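Local coordinates for DUF3887 domain-containing protein (Ruminococcus gnavus, PDB 4HYZ) that is of unknown function but belongs to the NTF2 clan, pairing helices with a five-stranded antiparallel sheet in each chain of a four-chain assembly, at residues A[5-10]-A[71-76]; A[26-31]-A[53-58]; A[38-43]-A[108-113]; A[85-90]-A[98-103]. All coordinates share one frame; numbering follows the deposited sequence.

In the fold
All four contacts gather round one antiparallel sheet and the helices packed on it. Contact 4 is its middle hairpin, and strand 81-92 there also pairs with the strand of contact 1 (centres about 11 Å apart), while strand 95-103 pairs with the edge strand of contact 3 (about 13 Å). Contacts 1 and 3 thus flank contact 4 within the sheet, about 17 Å apart between centres. Contact 2 joins two helices and touches contacts 3 and 4, its centre about 26 Å from that of contact 1. Along the chain contact 3 alternates with contacts 1 and 2, and contact 4 falls between the two segments of contact 3; contacts 1 and 3 tie the N-terminal half to later strands. Contacts 1 and 4 both touch the second subunit.

Contact 1 of 4, residues A[5-10]-A[71-76]; sequences KELPEG and CTYLGQ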
loop_
_atom_site.group_PDB
_atom_site.type_symbol
_atom_site.label_atom_id
_atom_site.label_comp_id
_atom_site.label_asym_id
_atom_site.label_seq_id
_atom_site.Cartn_x
_atom_site.Cartn_y
_atom_site.Cartn_z
ATOM N N LYS A 5 -2.822 -1.120 -4.461
ATOM C CA LYS A 5 -2.934 -0.560 -3.106
ATOM C C LYS A 5 -3.164 0.970 -3.181
ATOM O O LYS A 5 -2.807 1.720 -2.274
ATOM C CB LYS A 5 -1.733 -0.956 -2.264
ATOM C CG LYS A 5 -1.876 -2.379 -1.705
ATOM C CD LYS A 5 -0.604 -2.891 -1.060
ATOM C CE LYS A 5 -0.769 -4.363 -0.753
ATOM N NZ LYS A 5 0.253 -4.851 0.209
ATOM N N GLU A 6 -3.850 1.399 -4.229
ATOM C CA GLU A 6 -4.318 2.795 -4.457
ATOM C C GLU A 6 -5.363 2.738 -5.546
ATOM O O GLU A 6 -5.555 1.677 -6.133
ATOM C CB GLU A 6 -3.172 3.774 -4.846
ATOM C CG GLU A 6 -2.478 3.430 -6.179
ATOM C CD GLU A 6 -1.437 2.335 -6.074
ATOM O OE1 GLU A 6 -0.611 2.378 -5.130
ATOM O OE2 GLU A 6 -1.447 1.427 -6.932
ATOM N N LEU A 7 -6.028 3.849 -5.843
ATOM C CA LEU A 7 -7.004 3.824 -6.940
ATOM C C LEU A 7 -6.292 3.678 -8.293
ATOM O O LEU A 7 -5.233 4.289 -8.478
ATOM C CB LEU A 7 -7.842 5.115 -6.963
ATOM C CG LEU A 7 -8.821 5.344 -5.795
ATOM C CD1 LEU A 7 -9.232 6.844 -5.736
ATOM C CD2 LEU A 7 -10.020 4.365 -5.846
ATOM N N PRO A 8 -6.915 3.026 -9.290
ATOM C CA PRO A 8 -6.341 3.044 -10.647
ATOM C C PRO A 8 -6.432 4.425 -11.294
ATOM O O PRO A 8 -7.129 5.308 -10.784
ATOM C CB PRO A 8 -7.243 2.071 -11.425
ATOM C CG PRO A 8 -8.000 1.301 -10.385
ATOM C CD PRO A 8 -8.187 2.278 -9.262
ATOM N N GLU A 9 -5.771 4.608 -12.450
ATOM C CA GLU A 9 -5.875 5.855 -13.231
ATOM C C GLU A 9 -7.331 6.088 -13.614
ATOM O O GLU A 9 -8.035 5.126 -13.909
ATOM C CB GLU A 9 -5.006 5.767 -14.502
ATOM N N GLY A 10 -7.772 7.345 -13.620
ATOM C CA GLY A 10 -9.131 7.715 -14.000
ATOM C C GLY A 10 -10.079 7.844 -12.827
ATOM O O GLY A 10 -11.195 8.306 -13.001
ATOM N N CYS A 71 -11.314 6.632 5.079
ATOM C CA CYS A 71 -11.340 5.910 3.810
ATOM C C CYS A 71 -9.999 5.306 3.531
ATOM O O CYS A 71 -8.994 6.000 3.692
ATOM C CB CYS A 71 -11.732 6.836 2.668
ATOM S SG CYS A 71 -13.501 7.055 2.497
ATOM N N THR A 72 -9.990 4.056 3.026
ATOM C CA THR A 72 -8.815 3.329 2.515
ATOM C C THR A 72 -9.102 3.004 1.055
ATOM O O THR A 72 -10.088 2.343 0.782
ATOM C CB THR A 72 -8.529 2.054 3.333
ATOM O OG1 THR A 72 -8.413 2.379 4.709
ATOM C CG2 THR A 72 -7.314 1.319 2.840
ATOM N N TYR A 73 -8.244 3.425 0.135
ATOM C CA TYR A 73 -8.444 3.258 -1.305
ATOM C C TYR A 73 -7.635 2.115 -1.878
ATOM O O TYR A 73 -6.480 1.926 -1.531
ATOM C CB TYR A 73 -8.120 4.585 -2.048
ATOM C CG TYR A 73 -8.979 5.728 -1.549
ATOM C CD1 TYR A 73 -10.259 5.939 -2.059
ATOM C CD2 TYR A 73 -8.539 6.567 -0.524
ATOM C CE1 TYR A 73 -11.071 6.971 -1.584
ATOM C CE2 TYR A 73 -9.345 7.607 -0.042
ATOM C CZ TYR A 73 -10.606 7.812 -0.590
ATOM O OH TYR A 73 -11.433 8.815 -0.127
ATOM N N LEU A 74 -8.254 1.352 -2.777
ATOM C CA LEU A 74 -7.628 0.200 -3.422
ATOM C C LEU A 74 -8.080 0.161 -4.860
ATOM O O LEU A 74 -8.898 0.973 -5.288
ATOM C CB LEU A 74 -8.002 -1.120 -2.696
ATOM C CG LEU A 74 -7.616 -1.267 -1.207
ATOM C CD1 LEU A 74 -8.332 -2.460 -0.582
ATOM C CD2 LEU A 74 -6.124 -1.541 -1.059
ATOM N N GLY A 75 -7.539 -0.765 -5.615
ATOM C CA GLY A 75 -7.907 -0.878 -7.025
ATOM C C GLY A 75 -7.672 -2.268 -7.550
ATOM O O GLY A 75 -7.080 -3.131 -6.879
ATOM N N GLN A 76 -8.169 -2.495 -8.745
ATOM C CA GLN A 76 -8.014 -3.777 -9.422
ATOM C C GLN A 76 -8.081 -3.584 -10.928
ATOM O O GLN A 76 -8.878 -2.779 -11.422
ATOM C CB GLN A 76 -9.125 -4.757 -8.974
ATOM C CG GLN A 76 -8.923 -6.177 -9.535
ATOM C CD GLN A 76 -9.985 -7.181 -9.135
ATOM O OE1 GLN A 76 -10.911 -6.889 -8.397
ATOM N NE2 GLN A 76 -9.864 -8.408 -9.607
#
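Leu7 and Tyr73 make the apolar part of this contact, between the loop 5-10 and the strand 71-76. Their side chains meet obliquely: CG of Leu7 lies 3.9 Å from Tyr73 CB, and Leu7 CD1 stands equally close to Tyr73 CD1. With Leu7 CG anti to the carbonyl carbon (chi1 -68°), the other methyl, CD2, turns to the strand backbone, 3.6 Å from Leu74 O. An alanine here would lose both methyls and is likely to leave one flank of the Tyr73 ring less well covered. Further contacts set side chains against backbone atoms: Leu74 CD2 reaches Lys5 CA at 3.9 Å, and the Pro8 ring rests on the glycine, with CD 3.9 Å from Gly75 CA.

Polar contact across the segments gives no hydrogen bond. Glu6 O approaches Gly75 N to 3.2 Å, but the angle is poor; the backbone of Gly75 pairs instead with Leu4, the last residue of strand 2-4. A CB on Gly75 would point at the loop and fall only 2.8 Å from Pro8 CD, which is consistent with a glycine at this close crossing.

Beyond the chain, Lys5 NZ bonds Lys5 O and Tyr73 O of the second subunit, while Glu6 OE1 accepts from Lys5 N of the third, so the contact lies at a subunit junction. The loop leads from strand 2-4 to helix 13-28, and that helix receives Leu7 on Lys13 and Tyr73 on Lys13 and Arg17. Strand 65-78 also bonds to strand 81-92, and Tyr73 packs on Val86 there.

Contact 2 of 4, residues A[26-31]-A[53-58]; sequences IAQSKD and DSYLKI
Ala27 meets Tyr55 through its methyl and its carbonyl. Ala27 CB is 3.8 Å from Tyr55 CE2 and 3.6 Å from Tyr55 OH, so the methyl sits at the far end of the phenol. CG of Tyr55 stands anti to the backbone N (chi1 154°), which carries the ring out from helix 49-60 to the last turns of helix 13-28. Leu56 fills the adjoining position. Its CD1 lies 3.9 Å from Lys30 CB, where the chain has left helical angles with a positive phi of 73°, and its CD2 lies 4.0 Å from Lys30 CG.

The polar group at the centre is Ala27 O. It lies in the plane of the Tyr55 ring, at the edge, 3.8 Å from CE2, while Leu56 CD2 comes within 3.6 Å of it. No hydrogen bond joins the two segments; this oxygen accepts one from Tyr52 OH, and Tyr55 OH is paired with Tyr99 OH.

The contact therefore closes the C-terminal end of helix 13-28 against the side of helix 49-60, with Trp35 of helix 32-36 packed on Ala27 and strand 95-103 reached through the Tyr55 to Tyr99 hydroxyl pair.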
loop_
_atom_site.group_PDB
_atom_site.type_symbol
_atom_site.label_atom_id
_atom_site.label_comp_id
_atom_site.label_asym_id
_atom_site.label_seq_id
_atom_site.Cartn_x
_atom_site.Cartn_y
_atom_site.Cartn_z
ATOM N N ILE A 26 -28.072 5.253 0.332
ATOM C CA ILE A 26 -29.117 4.606 -0.487
ATOM C C ILE A 26 -29.338 3.179 0.055
ATOM O O ILE A 26 -30.477 2.750 0.141
ATOM C CB ILE A 26 -28.786 4.648 -2.012
ATOM C CG1 ILE A 26 -28.863 6.111 -2.583
ATOM C CG2 ILE A 26 -29.720 3.729 -2.805
ATOM C CD1 ILE A 26 -27.731 6.385 -3.852
ATOM N N ALA A 27 -28.263 2.455 0.443
ATOM C CA ALA A 27 -28.392 1.115 1.043
ATOM C C ALA A 27 -29.160 1.182 2.375
ATOM O O ALA A 27 -30.048 0.366 2.600
ATOM C CB ALA A 27 -27.019 0.495 1.270
ATOM N N GLN A 28 -28.869 2.196 3.214
ATOM C CA GLN A 28 -29.565 2.362 4.504
ATOM C C GLN A 28 -31.034 2.781 4.349
ATOM O O GLN A 28 -31.796 2.619 5.297
ATOM C CB GLN A 28 -28.853 3.380 5.410
ATOM C CG GLN A 28 -27.484 2.919 5.917
ATOM C CD GLN A 28 -26.672 4.053 6.501
ATOM O OE1 GLN A 28 -26.988 5.260 6.386
ATOM N NE2 GLN A 28 -25.586 3.694 7.127
ATOM N N SER A 29 -31.434 3.338 3.185
ATOM C CA SER A 29 -32.803 3.812 2.947
ATOM C C SER A 29 -33.827 2.677 2.886
ATOM O O SER A 29 -35.028 2.931 3.022
ATOM C CB SER A 29 -32.855 4.622 1.655
ATOM O OG SER A 29 -32.746 3.783 0.518
ATOM N N LYS A 30 -33.351 1.426 2.682
ATOM C CA LYS A 30 -34.149 0.181 2.582
ATOM C C LYS A 30 -34.905 0.116 1.239
ATOM O O LYS A 30 -35.706 -0.794 1.033
ATOM C CB LYS A 30 -35.117 -0.034 3.782
ATOM C CG LYS A 30 -34.438 0.044 5.152
ATOM C CD LYS A 30 -35.364 -0.339 6.298
ATOM C CE LYS A 30 -34.801 0.181 7.600
ATOM N NZ LYS A 30 -35.591 -0.241 8.791
ATOM N N ASP A 31 -34.615 1.049 0.312
ATOM C CA ASP A 31 -35.206 1.070 -1.031
ATOM C C ASP A 31 -34.330 0.195 -1.939
ATOM O O ASP A 31 -33.323 0.666 -2.482
ATOM C CB ASP A 31 -35.323 2.519 -1.554
ATOM C CG ASP A 31 -36.052 2.689 -2.865
ATOM O OD1 ASP A 31 -36.108 1.720 -3.646
ATOM O OD2 ASP A 31 -36.530 3.795 -3.133
ATOM N N ASP A 53 -32.135 -7.867 1.740
ATOM C CA ASP A 53 -32.897 -7.944 2.998
ATOM C C ASP A 53 -32.064 -8.593 4.123
ATOM O O ASP A 53 -32.241 -8.231 5.285
ATOM C CB ASP A 53 -34.226 -8.683 2.804
ATOM C CG ASP A 53 -35.209 -7.975 1.881
ATOM O OD1 ASP A 53 -35.069 -6.737 1.681
ATOM O OD2 ASP A 53 -36.111 -8.653 1.345
ATOM N N SER A 54 -31.131 -9.503 3.778
ATOM C CA SER A 54 -30.211 -10.115 4.743
ATOM C C SER A 54 -29.261 -9.033 5.272
ATOM O O SER A 54 -29.002 -8.971 6.476
ATOM C CB SER A 54 -29.433 -11.265 4.108
ATOM O OG SER A 54 -30.301 -12.341 3.790
ATOM N N TYR A 55 -28.809 -8.138 4.379
ATOM C CA TYR A 55 -27.971 -7.001 4.756
ATOM C C TYR A 55 -28.769 -6.045 5.695
ATOM O O TYR A 55 -28.225 -5.577 6.697
ATOM C CB TYR A 55 -27.438 -6.259 3.509
ATOM C CG TYR A 55 -27.127 -4.801 3.769
ATOM C CD1 TYR A 55 -25.973 -4.422 4.455
ATOM C CD2 TYR A 55 -28.001 -3.793 3.352
ATOM C CE1 TYR A 55 -25.700 -3.078 4.725
ATOM C CE2 TYR A 55 -27.741 -2.448 3.624
ATOM C CZ TYR A 55 -26.580 -2.093 4.292
ATOM O OH TYR A 55 -26.326 -0.768 4.546
ATOM N N LEU A 56 -30.046 -5.782 5.372
ATOM C CA LEU A 56 -30.908 -4.903 6.168
ATOM C C LEU A 56 -31.110 -5.461 7.578
ATOM O O LEU A 56 -31.116 -4.686 8.533
ATOM C CB LEU A 56 -32.264 -4.657 5.491
ATOM C CG LEU A 56 -32.281 -3.878 4.147
ATOM C CD1 LEU A 56 -33.715 -3.639 3.708
ATOM C CD2 LEU A 56 -31.523 -2.533 4.235
ATOM N N LYS A 57 -31.237 -6.804 7.710
ATOM C CA LYS A 57 -31.365 -7.507 8.994
ATOM C C LYS A 57 -30.126 -7.234 9.883
ATOM O O LYS A 57 -30.276 -6.845 11.039
ATOM C CB LYS A 57 -31.543 -9.029 8.774
ATOM C CG LYS A 57 -32.981 -9.499 8.611
ATOM N N ILE A 58 -28.916 -7.380 9.314
ATOM C CA ILE A 58 -27.641 -7.139 10.004
ATOM C C ILE A 58 -27.493 -5.631 10.293
ATOM O O ILE A 58 -27.051 -5.264 11.385
ATOM C CB ILE A 58 -26.430 -7.722 9.190
ATOM C CG1 ILE A 58 -26.557 -9.258 9.052
ATOM C CG2 ILE A 58 -25.088 -7.370 9.836
ATOM C CD1 ILE A 58 -25.915 -9.845 7.797
#

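Contact 3 of 4, residues A[38-43]-A[108-113]; sequences RFTKDL and NLVSFT. With SO4 (sulfate ion), chain D.
Leu109, Phe39 and Arg38 bury the most surface here. Leu109 lies over one face of the Phe39 ring: its CB is 3.8 Å from the ring centroid and 13° off the normal, a CH-pi contact, while its CD1 stays over the same face, 3.7 Å from Phe39 CE1. The backbones fix this placement through a single beta bridge, with Leu109 N giving to Arg38 O at 2.8 Å and Thr40 N to Leu109 O at 3.0 Å. Beyond the leucine, Phe39 CZ touches Phe112 CB at 3.7 Å.

Arg38 folds back, bent at chi2 and chi3 (-66° and -49°), and this brings NH1 to Asn108 OD1 at 2.9 Å. The acceptor is at the guanidinium edge, close to its plane, although the amide is turned well out of that plane. NE makes a salt bridge with Asp23 and NH2 bonds Met107 O. The amide's other end, Asn108 ND2, binds O4 of a sulfate at 2.7 Å; Lys41 N bonds O3 of the same ion, probably taken from the crystallisation liquor.

Val110 and Ser111 both face Ala102, a classic beta bulge, where strand 109-113 joins strand 95-103. From there the contact reaches the helices: Phe39 and Phe112 each meet Trp35 of helix 32-36 edge-to-face, and Arg38 lies against helix 13-28.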
loop_
_atom_site.group_PDB
_atom_site.type_symbol
_atom_site.label_atom_id
_atom_site.label_comp_id
_atom_site.label_asym_id
_atom_site.label_seq_id
_atom_site.Cartn_x
_atom_site.Cartn_y
_atom_site.Cartn_z
ATOM N N ARG A 38 -27.893 1.563 -8.604
ATOM C CA ARG A 38 -26.550 2.131 -8.443
ATOM C C ARG A 38 -25.444 1.166 -8.955
ATOM O O ARG A 38 -24.289 1.562 -9.071
ATOM C CB ARG A 38 -26.330 2.559 -6.986
ATOM C CG ARG A 38 -27.072 3.878 -6.637
ATOM C CD ARG A 38 -26.504 5.082 -7.411
ATOM N NE ARG A 38 -25.043 5.086 -7.274
ATOM C CZ ARG A 38 -24.148 4.937 -8.245
ATOM N NH1 ARG A 38 -24.519 4.998 -9.523
ATOM N NH2 ARG A 38 -22.868 4.807 -7.952
ATOM N N PHE A 39 -25.807 -0.081 -9.310
ATOM C CA PHE A 39 -24.877 -1.075 -9.857
ATOM C C PHE A 39 -24.777 -0.917 -11.358
ATOM O O PHE A 39 -25.732 -0.436 -11.987
ATOM C CB PHE A 39 -25.326 -2.515 -9.499
ATOM C CG PHE A 39 -25.000 -2.893 -8.072
ATOM C CD1 PHE A 39 -25.767 -2.411 -7.014
ATOM C CD2 PHE A 39 -23.887 -3.673 -7.781
ATOM C CE1 PHE A 39 -25.436 -2.731 -5.689
ATOM C CE2 PHE A 39 -23.556 -3.992 -6.455
ATOM C CZ PHE A 39 -24.335 -3.531 -5.420
ATOM N N THR A 40 -23.624 -1.311 -11.948
ATOM C CA THR A 40 -23.464 -1.303 -13.409
ATOM C C THR A 40 -24.659 -2.062 -14.036
ATOM O O THR A 40 -25.103 -3.054 -13.449
ATOM C CB THR A 40 -22.143 -1.958 -13.840
ATOM O OG1 THR A 40 -22.248 -3.375 -13.684
ATOM C CG2 THR A 40 -20.945 -1.444 -13.065
ATOM N N LYS A 41 -25.167 -1.597 -15.192
ATOM C CA LYS A 41 -26.300 -2.206 -15.887
ATOM C C LYS A 41 -26.165 -3.738 -15.984
ATOM O O LYS A 41 -27.123 -4.449 -15.670
ATOM C CB LYS A 41 -26.464 -1.612 -17.310
ATOM C CG LYS A 41 -26.741 -0.098 -17.349
ATOM C CD LYS A 41 -26.715 0.445 -18.780
ATOM C CE LYS A 41 -26.963 1.936 -18.866
ATOM N NZ LYS A 41 -27.138 2.394 -20.276
ATOM N N ASP A 42 -24.949 -4.237 -16.346
ATOM C CA ASP A 42 -24.671 -5.657 -16.517
ATOM C C ASP A 42 -24.740 -6.479 -15.209
ATOM O O ASP A 42 -24.931 -7.685 -15.286
ATOM C CB ASP A 42 -23.302 -5.838 -17.196
ATOM C CG ASP A 42 -23.207 -7.070 -18.072
ATOM O OD1 ASP A 42 -24.017 -7.190 -19.036
ATOM O OD2 ASP A 42 -22.318 -7.910 -17.812
ATOM N N LEU A 43 -24.590 -5.870 -14.030
ATOM C CA LEU A 43 -24.646 -6.649 -12.780
ATOM C C LEU A 43 -26.001 -6.561 -12.038
ATOM O O LEU A 43 -26.200 -7.335 -11.102
ATOM C CB LEU A 43 -23.524 -6.237 -11.811
ATOM C CG LEU A 43 -22.092 -6.560 -12.235
ATOM C CD1 LEU A 43 -21.121 -5.787 -11.406
ATOM C CD2 LEU A 43 -21.793 -8.060 -12.134
ATOM N N ASN A 108 -20.270 3.387 -11.219
ATOM C CA ASN A 108 -21.405 2.538 -10.826
ATOM C C ASN A 108 -20.834 1.359 -10.045
ATOM O O ASN A 108 -19.720 0.962 -10.307
ATOM C CB ASN A 108 -22.199 2.116 -12.032
ATOM C CG ASN A 108 -22.806 3.309 -12.720
ATOM O OD1 ASN A 108 -23.403 4.182 -12.096
ATOM N ND2 ASN A 108 -22.699 3.362 -14.023
ATOM N N LEU A 109 -21.558 0.832 -9.073
ATOM C CA LEU A 109 -21.044 -0.261 -8.239
ATOM C C LEU A 109 -20.823 -1.578 -8.987
ATOM O O LEU A 109 -21.630 -1.980 -9.823
ATOM C CB LEU A 109 -21.994 -0.537 -7.063
ATOM C CG LEU A 109 -22.145 0.568 -6.013
ATOM C CD1 LEU A 109 -23.421 0.320 -5.166
ATOM C CD2 LEU A 109 -20.898 0.656 -5.119
ATOM N N VAL A 110 -19.736 -2.275 -8.623
ATOM C CA VAL A 110 -19.486 -3.629 -9.124
ATOM C C VAL A 110 -19.502 -4.563 -7.911
ATOM O O VAL A 110 -19.569 -5.779 -8.060
ATOM C CB VAL A 110 -18.192 -3.794 -9.973
ATOM C CG1 VAL A 110 -18.293 -3.023 -11.288
ATOM C CG2 VAL A 110 -16.947 -3.387 -9.191
ATOM N N SER A 111 -19.443 -3.977 -6.709
ATOM C CA SER A 111 -19.361 -4.726 -5.445
ATOM C C SER A 111 -19.761 -3.831 -4.282
ATOM O O SER A 111 -19.419 -2.650 -4.251
ATOM C CB SER A 111 -17.935 -5.249 -5.238
ATOM O OG SER A 111 -17.861 -6.025 -4.056
ATOM N N PHE A 112 -20.460 -4.404 -3.320
ATOM C CA PHE A 112 -20.925 -3.693 -2.131
ATOM C C PHE A 112 -20.970 -4.691 -1.008
ATOM O O PHE A 112 -21.769 -5.621 -1.075
ATOM C CB PHE A 112 -22.318 -3.048 -2.374
ATOM C CG PHE A 112 -22.845 -2.197 -1.228
ATOM C CD1 PHE A 112 -23.391 -2.787 -0.091
ATOM C CD2 PHE A 112 -22.849 -0.808 -1.315
ATOM C CE1 PHE A 112 -23.885 -2.007 0.955
ATOM C CE2 PHE A 112 -23.344 -0.027 -0.264
ATOM C CZ PHE A 112 -23.826 -0.633 0.875
ATOM N N THR A 113 -20.134 -4.505 0.021
ATOM C CA THR A 113 -20.069 -5.434 1.165
ATOM C C THR A 113 -19.991 -4.660 2.478
ATOM O O THR A 113 -19.211 -3.715 2.611
ATOM C CB THR A 113 -18.872 -6.390 0.992
ATOM O OG1 THR A 113 -19.172 -7.269 -0.085
ATOM C CG2 THR A 113 -18.588 -7.219 2.223
HETATM S S SO4 D . -22.050 1.141 -16.605
HETATM O O1 SO4 D . -21.315 0.168 -17.402
HETATM O O2 SO4 D . -22.062 2.413 -17.338
HETATM O O3 SO4 D . -23.462 0.631 -16.344
HETATM O O4 SO4 D . -21.367 1.374 -15.362
#

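Contact 4 of 4, residues A[85-90]-A[98-103]; sequences GVIIVV and NYSLAY
Val86 with Leu101 and Ile88 with Tyr99 are the hydrogen-bonded pairs of this antiparallel hairpin, whose short strand axes come within 4.6 Å at 154°. Each pair is closed by two N-H to O bonds, of which Val86 N to Leu101 O, 2.9 Å, and Leu101 N to Val86 O, 3.0 Å, run almost head-on to their carbonyls. Between them Ile87 and Ser100 form a non-hydrogen-bonded pair, beside which Ile87 CA approaches Tyr99 O at 3.2 Å, a CA-H...O contact.

The sheet face of Val86, Ile88, Tyr99 and Leu101 is buried. Tyr99 covers the most surface: its CB lies 4.1 Å from Ile88 CG2, and its ring carbon CD1 is 3.5 Å from Val90 CG2. That methyl stands anti to the carbonyl carbon, since Val90 CG1 takes the position opposite the backbone N (chi1 -176°), and it meets the ring obliquely. The phenol hydroxyl is paired with Tyr92 OH and Tyr55 OH. A serine in place of Tyr99 would probably leave Val90 CG2 without its ring partner and the hydroxyls of Tyr92 and Tyr55 without their shared mate.

On the other face Asn98 lies alongside Val89, with OD1 3.4 Å from Val89 CG2, and Ser100 OG is 3.8 Å from Ile87 CG1. Ile3 of the second subunit packs on Ile87 there.

Chemically the two faces differ: one is largely apolar, with Val86 and Ile88 against helix 13-28 and the Tyr99 hydroxyl satisfied by two other tyrosines, while the opposite one mixes amide, hydroxyl and aliphatic groups, consistent with its lying partly exposed beside a neighbouring subunit.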
loop_
_atom_site.group_PDB
_atom_site.type_symbol
_atom_site.label_atom_id
_atom_site.label_comp_id
_atom_site.label_asym_id
_atom_site.label_seq_id
_atom_site.Cartn_x
_atom_site.Cartn_y
_atom_site.Cartn_z
ATOM N N GLY A 85 -11.661 0.876 -5.620
ATOM C CA GLY A 85 -12.274 0.425 -4.385
ATOM C C GLY A 85 -12.026 1.328 -3.195
ATOM O O GLY A 85 -11.037 2.071 -3.145
ATOM N N VAL A 86 -12.934 1.246 -2.220
ATOM C CA VAL A 86 -12.814 2.013 -1.002
ATOM C C VAL A 86 -13.344 1.189 0.165
ATOM O O VAL A 86 -14.367 0.520 0.058
ATOM C CB VAL A 86 -13.464 3.425 -1.097
ATOM C CG1 VAL A 86 -14.991 3.361 -1.205
ATOM C CG2 VAL A 86 -13.042 4.318 0.066
ATOM N N ILE A 87 -12.593 1.203 1.260
ATOM C CA ILE A 87 -12.984 0.651 2.544
ATOM C C ILE A 87 -13.278 1.884 3.390
ATOM O O ILE A 87 -12.387 2.703 3.613
ATOM C CB ILE A 87 -11.975 -0.322 3.171
ATOM C CG1 ILE A 87 -11.605 -1.446 2.137
ATOM C CG2 ILE A 87 -12.586 -0.871 4.467
ATOM C CD1 ILE A 87 -10.491 -2.365 2.570
ATOM N N ILE A 88 -14.543 2.101 3.714
ATOM C CA ILE A 88 -14.954 3.305 4.444
ATOM C C ILE A 88 -15.584 2.899 5.771
ATOM O O ILE A 88 -16.355 1.943 5.844
ATOM C CB ILE A 88 -15.877 4.230 3.582
ATOM C CG1 ILE A 88 -16.314 5.529 4.338
ATOM C CG2 ILE A 88 -17.061 3.471 2.977
ATOM C CD1 ILE A 88 -16.965 6.617 3.419
ATOM N N VAL A 89 -15.184 3.600 6.823
ATOM C CA VAL A 89 -15.692 3.384 8.169
ATOM C C VAL A 89 -17.050 4.056 8.285
ATOM O O VAL A 89 -17.191 5.224 7.924
ATOM C CB VAL A 89 -14.714 3.909 9.257
ATOM C CG1 VAL A 89 -15.329 3.814 10.650
ATOM C CG2 VAL A 89 -13.394 3.163 9.205
ATOM N N VAL A 90 -18.043 3.318 8.770
ATOM C CA VAL A 90 -19.369 3.865 9.052
ATOM C C VAL A 90 -19.589 3.653 10.555
ATOM O O VAL A 90 -19.512 2.522 11.053
ATOM C CB VAL A 90 -20.505 3.320 8.163
ATOM C CG1 VAL A 90 -21.802 4.037 8.475
ATOM C CG2 VAL A 90 -20.162 3.484 6.681
ATOM N N ASN A 98 -16.938 -1.493 8.750
ATOM C CA ASN A 98 -16.126 -1.224 7.561
ATOM C C ASN A 98 -16.838 -1.703 6.290
ATOM O O ASN A 98 -16.941 -2.910 6.051
ATOM C CB ASN A 98 -14.738 -1.881 7.654
ATOM C CG ASN A 98 -13.856 -1.356 8.754
ATOM O OD1 ASN A 98 -13.407 -0.212 8.758
ATOM N ND2 ASN A 98 -13.531 -2.211 9.676
ATOM N N TYR A 99 -17.297 -0.769 5.463
ATOM C CA TYR A 99 -17.916 -1.138 4.191
ATOM C C TYR A 99 -16.872 -1.209 3.083
ATOM O O TYR A 99 -15.997 -0.350 3.041
ATOM C CB TYR A 99 -18.983 -0.112 3.797
ATOM C CG TYR A 99 -20.332 -0.273 4.458
ATOM C CD1 TYR A 99 -20.545 0.162 5.767
ATOM C CD2 TYR A 99 -21.438 -0.681 3.723
ATOM C CE1 TYR A 99 -21.817 0.145 6.340
ATOM C CE2 TYR A 99 -22.710 -0.717 4.290
ATOM C CZ TYR A 99 -22.896 -0.298 5.596
ATOM O OH TYR A 99 -24.147 -0.318 6.152
ATOM N N SER A 100 -16.992 -2.182 2.165
ATOM C CA SER A 100 -16.111 -2.310 0.988
ATOM C C SER A 100 -16.949 -2.141 -0.257
ATOM O O SER A 100 -17.842 -2.949 -0.501
ATOM C CB SER A 100 -15.397 -3.658 0.955
ATOM O OG SER A 100 -14.640 -3.812 2.134
ATOM N N LEU A 101 -16.672 -1.092 -1.018
ATOM C CA LEU A 101 -17.364 -0.761 -2.254
ATOM C C LEU A 101 -16.374 -0.685 -3.372
ATOM O O LEU A 101 -15.264 -0.195 -3.174
ATOM C CB LEU A 101 -18.108 0.599 -2.123
ATOM C CG LEU A 101 -19.493 0.591 -1.471
ATOM C CD1 LEU A 101 -19.427 0.212 0.004
ATOM C CD2 LEU A 101 -20.133 1.956 -1.561
ATOM N N ALA A 102 -16.771 -1.136 -4.556
ATOM C CA ALA A 102 -15.929 -1.067 -5.741
ATOM C C ALA A 102 -16.743 -0.519 -6.887
ATOM O O ALA A 102 -17.937 -0.797 -6.992
ATOM C CB ALA A 102 -15.334 -2.438 -6.074
ATOM N N TYR A 103 -16.092 0.259 -7.743
ATOM C CA TYR A 103 -16.712 0.945 -8.863
ATOM C C TYR A 103 -16.024 0.670 -10.161
ATOM O O TYR A 103 -14.797 0.505 -10.203
ATOM C CB TYR A 103 -16.641 2.481 -8.616
ATOM C CG TYR A 103 -17.491 2.938 -7.446
ATOM C CD1 TYR A 103 -18.862 3.139 -7.592
ATOM C CD2 TYR A 103 -16.929 3.140 -6.180
ATOM C CE1 TYR A 103 -19.650 3.567 -6.521
ATOM C CE2 TYR A 103 -17.706 3.585 -5.107
ATOM C CZ TYR A 103 -19.071 3.782 -5.281
ATOM O OH TYR A 103 -19.876 4.165 -4.240
#